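Local coordinates for protein transmembrane oligosaccharyl transferase, putative (Archaeoglobus fulgidus, PDB 3VGP) that is the C-terminal globular domain of a putative transmembrane oligosaccharyl transferase of the AglB type, at residues 66-71 and 145-150. The protein carries 1 engineered substitution. Numbering follows the deposited sequence.
Sequences AKFFTA and THFRLV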
loop_
_atom_site.group_PDB
_atom_site.type_symbol
_atom_site.label_atom_id
_atom_site.label_comp_id
_atom_site.label_asym_id
_atom_site.label_seq_id
_atom_site.Cartn_x
_atom_site.Cartn_y
_atom_site.Cartn_z
ATOM N N ALA A 66 -1.505 5.391 -4.400
ATOM C CA ALA A 66 -1.304 6.784 -4.020
ATOM C C ALA A 66 -2.607 7.417 -3.520
ATOM O O ALA A 66 -2.619 8.107 -2.502
ATOM C CB ALA A 66 -0.742 7.573 -5.204
ATOM N N LYS A 67 -3.707 7.183 -4.229
ATOM C CA LYS A 67 -4.991 7.739 -3.814
ATOM C C LYS A 67 -5.399 7.162 -2.463
ATOM O O LYS A 67 -5.972 7.853 -1.619
ATOM C CB LYS A 67 -6.069 7.417 -4.852
ATOM C CG LYS A 67 -5.913 8.145 -6.182
ATOM C CD LYS A 67 -6.209 9.633 -6.057
ATOM C CE LYS A 67 -6.212 10.301 -7.429
ATOM N NZ LYS A 67 -6.479 11.767 -7.353
ATOM N N PHE A 68 -5.101 5.886 -2.268
ATOM C CA PHE A 68 -5.436 5.200 -1.028
ATOM C C PHE A 68 -4.618 5.749 0.136
ATOM O O PHE A 68 -5.169 6.138 1.164
ATOM C CB PHE A 68 -5.168 3.698 -1.186
ATOM C CG PHE A 68 -5.358 2.903 0.076
ATOM C CD1 PHE A 68 -6.578 2.310 0.368
ATOM C CD2 PHE A 68 -4.307 2.748 0.973
ATOM C CE1 PHE A 68 -6.749 1.573 1.534
ATOM C CE2 PHE A 68 -4.469 2.015 2.143
ATOM C CZ PHE A 68 -5.695 1.426 2.422
ATOM N N PHE A 69 -3.300 5.790 -0.035
ATOM C CA PHE A 69 -2.423 6.264 1.025
ATOM C C PHE A 69 -2.619 7.730 1.391
ATOM O O PHE A 69 -2.547 8.082 2.569
ATOM C CB PHE A 69 -0.953 6.001 0.663
ATOM C CG PHE A 69 -0.555 4.542 0.753
ATOM C CD1 PHE A 69 -0.961 3.761 1.841
ATOM C CD2 PHE A 69 0.239 3.958 -0.231
ATOM C CE1 PHE A 69 -0.579 2.419 1.942
ATOM C CE2 PHE A 69 0.630 2.620 -0.141
ATOM C CZ PHE A 69 0.221 1.847 0.947
ATOM N N THR A 70 -2.891 8.576 0.401
ATOM C CA THR A 70 -3.082 10.002 0.664
ATOM C C THR A 70 -4.497 10.394 1.082
ATOM O O THR A 70 -4.759 11.567 1.369
ATOM C CB THR A 70 -2.663 10.859 -0.560
ATOM O OG1 THR A 70 -3.424 10.473 -1.712
ATOM C CG2 THR A 70 -1.190 10.664 -0.853
ATOM N N ALA A 71 -5.410 9.428 1.130
ATOM C CA ALA A 71 -6.781 9.721 1.536
ATOM C C ALA A 71 -6.792 10.268 2.959
ATOM O O ALA A 71 -6.021 9.822 3.808
ATOM C CB ALA A 71 -7.639 8.463 1.456
ATOM N N THR A 145 -11.269 1.289 11.482
ATOM C CA THR A 145 -12.221 0.198 11.668
ATOM C C THR A 145 -12.187 -0.878 10.586
ATOM O O THR A 145 -12.641 -1.997 10.815
ATOM C CB THR A 145 -13.670 0.727 11.755
ATOM O OG1 THR A 145 -14.086 1.203 10.471
ATOM C CG2 THR A 145 -13.759 1.869 12.761
ATOM N N HIS A 146 -11.644 -0.550 9.418
ATOM C CA HIS A 146 -11.611 -1.503 8.313
ATOM C C HIS A 146 -10.252 -2.129 8.023
ATOM O O HIS A 146 -10.102 -2.847 7.036
ATOM C CB HIS A 146 -12.128 -0.835 7.038
ATOM C CG HIS A 146 -13.526 -0.315 7.152
ATOM N ND1 HIS A 146 -14.619 -1.142 7.301
ATOM C CD2 HIS A 146 -14.008 0.950 7.162
ATOM C CE1 HIS A 146 -15.713 -0.411 7.397
ATOM N NE2 HIS A 146 -15.371 0.863 7.315
ATOM N N PHE A 147 -9.271 -1.873 8.881
ATOM C CA PHE A 147 -7.932 -2.412 8.673
ATOM C C PHE A 147 -7.345 -2.955 9.963
ATOM O O PHE A 147 -7.450 -2.328 11.013
ATOM C CB PHE A 147 -7.022 -1.315 8.111
ATOM C CG PHE A 147 -7.527 -0.721 6.832
ATOM C CD1 PHE A 147 -7.262 -1.333 5.618
ATOM C CD2 PHE A 147 -8.315 0.426 6.848
ATOM C CE1 PHE A 147 -7.777 -0.817 4.431
ATOM C CE2 PHE A 147 -8.835 0.950 5.672
ATOM C CZ PHE A 147 -8.567 0.328 4.457
ATOM N N ARG A 148 -6.726 -4.127 9.870
ATOM C CA ARG A 148 -6.120 -4.773 11.024
ATOM C C ARG A 148 -4.666 -5.174 10.755
ATOM O O ARG A 148 -4.372 -5.838 9.763
ATOM C CB ARG A 148 -6.938 -6.022 11.388
ATOM C CG ARG A 148 -6.347 -6.879 12.495
ATOM C CD ARG A 148 -7.209 -8.116 12.745
ATOM N NE ARG A 148 -6.692 -8.914 13.855
ATOM C CZ ARG A 148 -7.241 -10.044 14.289
ATOM N NH1 ARG A 148 -8.334 -10.524 13.710
ATOM N NH2 ARG A 148 -6.691 -10.695 15.305
ATOM N N LEU A 149 -3.753 -4.764 11.631
ATOM C CA LEU A 149 -2.353 -5.144 11.473
ATOM C C LEU A 149 -2.261 -6.635 11.789
ATOM O O LEU A 149 -2.644 -7.066 12.882
ATOM C CB LEU A 149 -1.464 -4.357 12.441
ATOM C CG LEU A 149 0.022 -4.718 12.420
ATOM C CD1 LEU A 149 0.628 -4.380 11.059
ATOM C CD2 LEU A 149 0.742 -3.948 13.521
ATOM N N VAL A 150 -1.765 -7.423 10.838
ATOM C CA VAL A 150 -1.657 -8.864 11.038
ATOM C C VAL A 150 -0.251 -9.449 10.986
ATOM O O VAL A 150 -0.033 -10.573 11.445
ATOM C CB VAL A 150 -2.528 -9.643 10.023
ATOM C CG1 VAL A 150 -3.995 -9.348 10.269
ATOM C CG2 VAL A 150 -2.138 -9.273 8.599
#
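Phe-147 meets Phe-68 at a buried point where the backbones stand far apart, their alpha carbons 12.6 Å from each other; two large, flat, apolar side chains suit it, and the rings advance from opposite directions until their outer carbons touch. Just before Phe-147, the backbone N atoms of Thr-145 and His-146 are hydrogen-bonded to the carboxylate of Glu-74, an acceptor well suited to two adjacent N-H groups at the entry to the strand. Phe-147 then sends CE1 and CZ to the rim of the Phe-68 ring: its CZ lies 3.7 Å from Phe-68 CE1, while its CE1 lies 3.7 Å from Phe-68 CZ, at that ring's edge and in its plane. The planes are turned 80° to each other in an oblique aromatic pair, with centroids 5.6 Å apart. This is buried helix-to-sheet packing in a mixed alpha/beta domain, joining helix 58-69 to 147-153, an outermost strand of the mixed sheet. Phe-68 holds CG anti to its own N (chi1 175°), which carries the ring out from the helix toward the strand. Helix 74-84 flanks the pair, Ala-77 touching Phe-68 and Glu-74 touching Phe-147. Backbone pairing occurs at alternate residues, His-146 with Val-162, Arg-148 with Glu-160 and Val-150 with Ile-158, and the long, charged Arg-148 side chain suits its solvent-exposed position.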